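PDB 3BO6: hydrophilic protein, virA protein from Chromobacterium violaceum, which probably acts as a phosphothreonine lyase effector of the SpvC type, removing phosphate from phosphothreonine by beta-elimination. Local coordinates for residues A[42-47]-A[118-123]; A[57-60]-A[65-68]. One frame throughout, in Å; residues are numbered along the deposited sequence. Where two conformers were deposited one is given.

In the fold
Contact 2 is the pairing of strands 55-59 and 65-70 in a beta hairpin, and in sequence the hairpin falls wholly between the two segments of contact 1, one at the end of helix 40-44 and the other in the turn after strand 113-117. The centres of the two contacts are about 8 Å apart. They meet directly: G47 O lies 2.8 Å from S59 N, a probable hydrogen bond, and S46 OG packs 3.2 Å from L57 CB. M66 joins them as well, since R44 and D118 of contact 1 both touch its side chain. Both lie on the same side of the molecule; their centres lie about 19 and 16 Å from the centre of the chain.

Contact 1: A[42-47]-A[118-123]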
loop_
_atom_site.group_PDB
_atom_site.type_symbol
_atom_site.label_atom_id
_atom_site.label_comp_id
_atom_site.label_asym_id
_atom_site.label_seq_id
_atom_site.Cartn_x
_atom_site.Cartn_y
_atom_site.Cartn_z
ATOM N N GLY A 42 11.970 1.534 17.021
ATOM C CA GLY A 42 10.931 1.670 18.029
ATOM C C GLY A 42 9.680 0.884 17.691
ATOM O O GLY A 42 9.069 0.237 18.552
ATOM N N MET A 43 9.279 0.945 16.430
ATOM C CA MET A 43 8.120 0.165 16.049
ATOM C C MET A 43 8.335 -1.332 16.305
ATOM O O MET A 43 7.375 -2.046 16.633
ATOM C CB MET A 43 7.701 0.433 14.611
ATOM C CG MET A 43 6.416 -0.285 14.272
ATOM S SD MET A 43 5.568 0.412 12.861
ATOM C CE MET A 43 4.152 -0.677 12.809
ATOM N N ARG A 44 9.575 -1.809 16.240
ATOM C CA ARG A 44 9.870 -3.199 16.596
ATOM C C ARG A 44 9.504 -3.514 18.049
ATOM O O ARG A 44 9.212 -4.671 18.398
ATOM C CB ARG A 44 11.351 -3.503 16.365
ATOM C CG ARG A 44 11.824 -3.328 14.927
ATOM C CD ARG A 44 13.248 -3.865 14.753
ATOM N NE ARG A 44 13.273 -5.320 14.827
ATOM C CZ ARG A 44 13.847 -6.024 15.797
ATOM N NH1 ARG A 44 14.490 -5.411 16.783
ATOM N NH2 ARG A 44 13.792 -7.351 15.765
ATOM N N GLN A 45 9.524 -2.494 18.897
ATOM C CA GLN A 45 9.271 -2.676 20.321
ATOM C C GLN A 45 7.803 -2.557 20.693
ATOM O O GLN A 45 7.452 -2.526 21.876
ATOM C CB GLN A 45 10.101 -1.684 21.139
ATOM C CG GLN A 45 11.579 -1.905 20.980
ATOM C CD GLN A 45 11.978 -3.308 21.379
ATOM O OE1 GLN A 45 11.468 -3.850 22.368
ATOM N NE2 GLN A 45 12.893 -3.908 20.621
ATOM N N SER A 46 6.937 -2.518 19.688
ATOM C CA SER A 46 5.515 -2.386 19.961
ATOM C C SER A 46 5.027 -3.593 20.722
ATOM O O SER A 46 4.033 -3.524 21.444
ATOM C CB SER A 46 4.729 -2.274 18.665
ATOM O OG SER A 46 5.108 -1.112 17.962
ATOM N N GLY A 47 5.731 -4.702 20.531
ATOM C CA GLY A 47 5.329 -5.980 21.071
ATOM C C GLY A 47 3.847 -6.241 20.923
ATOM O O GLY A 47 3.269 -6.199 19.821
ATOM N N ASP A 118 10.277 -6.906 9.365
ATOM C CA ASP A 118 11.301 -6.812 10.397
ATOM C C ASP A 118 12.594 -7.378 9.832
ATOM O O ASP A 118 12.752 -8.605 9.686
ATOM C CB ASP A 118 10.873 -7.605 11.633
ATOM C CG ASP A 118 11.881 -7.495 12.778
ATOM O OD1 ASP A 118 13.024 -7.061 12.526
ATOM O OD2 ASP A 118 11.508 -7.847 13.909
ATOM N N MET A 119 13.544 -6.502 9.548
ATOM C CA MET A 119 14.749 -6.898 8.833
ATOM C C MET A 119 15.709 -7.722 9.693
ATOM O O MET A 119 16.638 -8.335 9.173
ATOM C CB MET A 119 15.458 -5.663 8.266
ATOM C CG MET A 119 14.612 -4.900 7.228
ATOM S SD MET A 119 13.957 -5.901 5.860
ATOM C CE MET A 119 15.445 -6.253 4.953
ATOM N N GLU A 120 15.484 -7.732 11.001
ATOM C CA GLU A 120 16.283 -8.572 11.893
ATOM C C GLU A 120 15.815 -10.027 11.915
ATOM O O GLU A 120 16.566 -10.922 12.318
ATOM C CB GLU A 120 16.270 -7.994 13.308
ATOM C CG GLU A 120 16.824 -6.591 13.389
ATOM C CD GLU A 120 18.268 -6.514 12.937
ATOM O OE1 GLU A 120 18.621 -5.527 12.258
ATOM O OE2 GLU A 120 19.047 -7.441 13.260
ATOM N N ARG A 121 14.585 -10.272 11.489
ATOM C CA ARG A 121 14.019 -11.622 11.558
ATOM C C ARG A 121 13.840 -12.258 10.182
ATOM O O ARG A 121 13.887 -13.481 10.045
ATOM C CB ARG A 121 12.659 -11.586 12.263
ATOM C CG ARG A 121 12.689 -11.067 13.692
ATOM C CD ARG A 121 13.385 -12.031 14.637
ATOM N NE ARG A 121 14.775 -11.657 14.889
ATOM C CZ ARG A 121 15.197 -11.049 15.995
ATOM N NH1 ARG A 121 16.481 -10.748 16.141
ATOM N NH2 ARG A 121 14.339 -10.742 16.959
ATOM N N VAL A 122 13.589 -11.446 9.161
ATOM C CA VAL A 122 13.292 -11.978 7.841
ATOM C C VAL A 122 14.472 -12.771 7.241
ATOM O O VAL A 122 15.657 -12.514 7.530
ATOM C CB VAL A 122 12.875 -10.816 6.896
ATOM C CG1 VAL A 122 14.103 -9.980 6.514
ATOM C CG2 VAL A 122 12.158 -11.351 5.658
ATOM N N ASP A 123 14.125 -13.756 6.413
ATOM C CA ASP A 123 15.084 -14.403 5.521
ATOM C C ASP A 123 15.625 -13.311 4.593
ATOM O O ASP A 123 14.856 -12.662 3.890
ATOM C CB ASP A 123 14.317 -15.488 4.753
ATOM C CG ASP A 123 15.022 -15.974 3.488
ATOM O OD1 ASP A 123 16.201 -15.659 3.235
ATOM O OD2 ASP A 123 14.351 -16.702 2.723
#
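With CG beside its backbone N and the chain bent near the end (chi3 71°), R44 turns the NE side of its guanidinium to D118, whose carboxylate stands anti to the backbone N (chi1 -177°). In this conformer of R44, one of two modelled, two nitrogens grip the acid side-on, one to each oxygen: R44 NE donates to D118 OD1 at 2.9 Å, and R44 NH2 donates to D118 OD2 at 3.0 Å. The salt bridge is far from flat. The guanidinium and carboxylate planes are 67° apart; NE meets OD1 from above the carboxylate plane, while NH2 uses the syn lone pair of OD2. Neither N-H points straight at its oxygen.

D118 OD1 has a second donor, E120 N at 3.0 Å, which reaches it from the opposite face of the carboxylate; between them E120 N and R44 hold the carboxylate's rotation. The aliphatic part of E120 lies over one face of the R44 guanidinium, with E120 CB 3.5 Å from R44 NH2, whereas its carboxylate leads elsewhere. R121 arrives at the edge of the same group, its NH2 3.6 Å from R44 NH2. Seen from R121, R44 NH2 lies over the face of the guanidinium, toward its rim, and the D118 carboxylate next to R44 probably makes this approach easier. R121 is tethered to its own turn by a weak bond from its NE to E120 O.

Backbone bonds from R121 N and V122 N to D118 O close a tight turn that starts at D118. M66 of strand 65-70 is touched by both R44 and D118. The bridge thus ties the last turn of a short helix to the loop leaving strand 113-117, at an Asx turn made by D118.

Contact 2: A[57-60]-A[65-68]; sequences LESH and FMHA
At the edge of the H67 ring, near its plane, sits the carbonyl oxygen of E58, 3.7 Å from H67 CD2. The carboxylate of E58 is turned 71° from that ring. The extended E58 chain crosses the histidine at a slant, and its carboxylate meets the CB of H67, with E58 OE2 3.8 Å from H67 CB. The charged end does not reach the imidazole nitrogens: E58 OE2 is 5.1 Å from H67 ND1.

The backbones of these two residues form the hydrogen-bonded pair of an antiparallel beta hairpin, strands 55-59 and 65-70, which belongs to the central sheet of the alpha/beta fold. H67 N donates to E58 O at 2.9 Å and E58 N to H67 O at 3.0 Å, the former nearly straight (167°). Each carbonyl is also approached by a CA-H group: M66 CA to E58 O, and L57 CA to H67 O.

On the face opposite to E58 and H67, L57 and A68 form the neighbouring non-hydrogen-bonded pair, with L57 CD2 3.9 Å from A68 CB. M43 of helix 40-44 packs on both of them, and this side is buried. Nearer the turn, S59 has its OG anti to the backbone N (chi1 -177°), which swings the hydroxyl over to M66 CG at 3.1 Å, a close approach; OG also makes a weak hydrogen bond to R44 O. Beyond M66 and A68 the sheet continues through backbone bonds to V116 and W114 of strand 113-117, while F65 makes a cation-pi contact with K115 of that strand.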
loop_
_atom_site.group_PDB
_atom_site.type_symbol
_atom_site.label_atom_id
_atom_site.label_comp_id
_atom_site.label_asym_id
_atom_site.label_seq_id
_atom_site.Cartn_x
_atom_site.Cartn_y
_atom_site.Cartn_z
ATOM N N LEU A 57 -0.202 -0.503 17.003
ATOM C CA LEU A 57 1.035 -1.100 16.518
ATOM C C LEU A 57 1.267 -2.464 17.157
ATOM O O LEU A 57 1.011 -2.645 18.351
ATOM C CB LEU A 57 2.227 -0.203 16.838
ATOM C CG LEU A 57 2.083 1.291 16.546
ATOM C CD1 LEU A 57 3.352 2.030 16.976
ATOM C CD2 LEU A 57 1.828 1.500 15.055
ATOM N N GLU A 58 1.797 -3.402 16.379
ATOM C CA GLU A 58 2.065 -4.751 16.880
ATOM C C GLU A 58 3.351 -5.292 16.300
ATOM O O GLU A 58 3.595 -5.178 15.100
ATOM C CB GLU A 58 0.915 -5.689 16.509
ATOM C CG GLU A 58 -0.447 -5.219 16.978
ATOM C CD GLU A 58 -1.574 -5.843 16.182
ATOM O OE1 GLU A 58 -2.701 -5.929 16.712
ATOM O OE2 GLU A 58 -1.331 -6.253 15.027
ATOM N N SER A 59 4.173 -5.893 17.148
ATOM C CA SER A 59 5.361 -6.589 16.675
ATOM C C SER A 59 5.837 -7.612 17.710
ATOM O O SER A 59 6.584 -7.268 18.623
ATOM C CB SER A 59 6.485 -5.595 16.384
ATOM O OG SER A 59 7.622 -6.252 15.860
ATOM N N HIS A 60 5.403 -8.858 17.561
ATOM C CA HIS A 60 5.807 -9.919 18.478
ATOM C C HIS A 60 6.119 -11.236 17.752
ATOM O O HIS A 60 5.736 -11.427 16.602
ATOM C CB HIS A 60 4.755 -10.123 19.573
ATOM C CG HIS A 60 3.389 -10.436 19.049
ATOM N ND1 HIS A 60 2.348 -9.534 19.086
ATOM C CD2 HIS A 60 2.896 -11.555 18.466
ATOM C CE1 HIS A 60 1.273 -10.082 18.555
ATOM N NE2 HIS A 60 1.577 -11.310 18.168
ATOM N N PHE A 65 6.849 -9.407 10.492
ATOM C CA PHE A 65 6.435 -8.041 10.149
ATOM C C PHE A 65 6.077 -7.263 11.398
ATOM O O PHE A 65 5.834 -7.837 12.468
ATOM C CB PHE A 65 5.225 -8.075 9.211
ATOM C CG PHE A 65 5.472 -8.790 7.899
ATOM C CD1 PHE A 65 6.072 -8.139 6.830
ATOM C CD2 PHE A 65 5.083 -10.117 7.741
ATOM C CE1 PHE A 65 6.305 -8.792 5.625
ATOM C CE2 PHE A 65 5.294 -10.776 6.530
ATOM C CZ PHE A 65 5.905 -10.117 5.475
ATOM N N MET A 66 6.080 -5.948 11.261
ATOM C CA MET A 66 5.511 -5.052 12.257
ATOM C C MET A 66 4.290 -4.405 11.620
ATOM O O MET A 66 4.331 -4.016 10.445
ATOM C CB MET A 66 6.521 -4.001 12.716
ATOM C CG MET A 66 7.792 -4.628 13.252
ATOM S SD MET A 66 9.184 -4.271 12.190
ATOM C CE MET A 66 9.117 -2.502 12.309
ATOM N N HIS A 67 3.200 -4.315 12.370
ATOM C CA HIS A 67 1.898 -3.968 11.804
ATOM C C HIS A 67 1.366 -2.667 12.386
ATOM O O HIS A 67 1.535 -2.389 13.568
ATOM C CB HIS A 67 0.886 -5.066 12.129
ATOM C CG HIS A 67 1.344 -6.445 11.772
ATOM N ND1 HIS A 67 0.973 -7.065 10.601
ATOM C CD2 HIS A 67 2.141 -7.323 12.429
ATOM C CE1 HIS A 67 1.517 -8.268 10.548
ATOM N NE2 HIS A 67 2.228 -8.450 11.644
ATOM N N ALA A 68 0.638 -1.920 11.562
ATOM C CA ALA A 68 -0.052 -0.726 11.992
ATOM C C ALA A 68 -1.458 -0.762 11.418
ATOM O O ALA A 68 -1.636 -1.016 10.220
ATOM C CB ALA A 68 0.682 0.512 11.480
#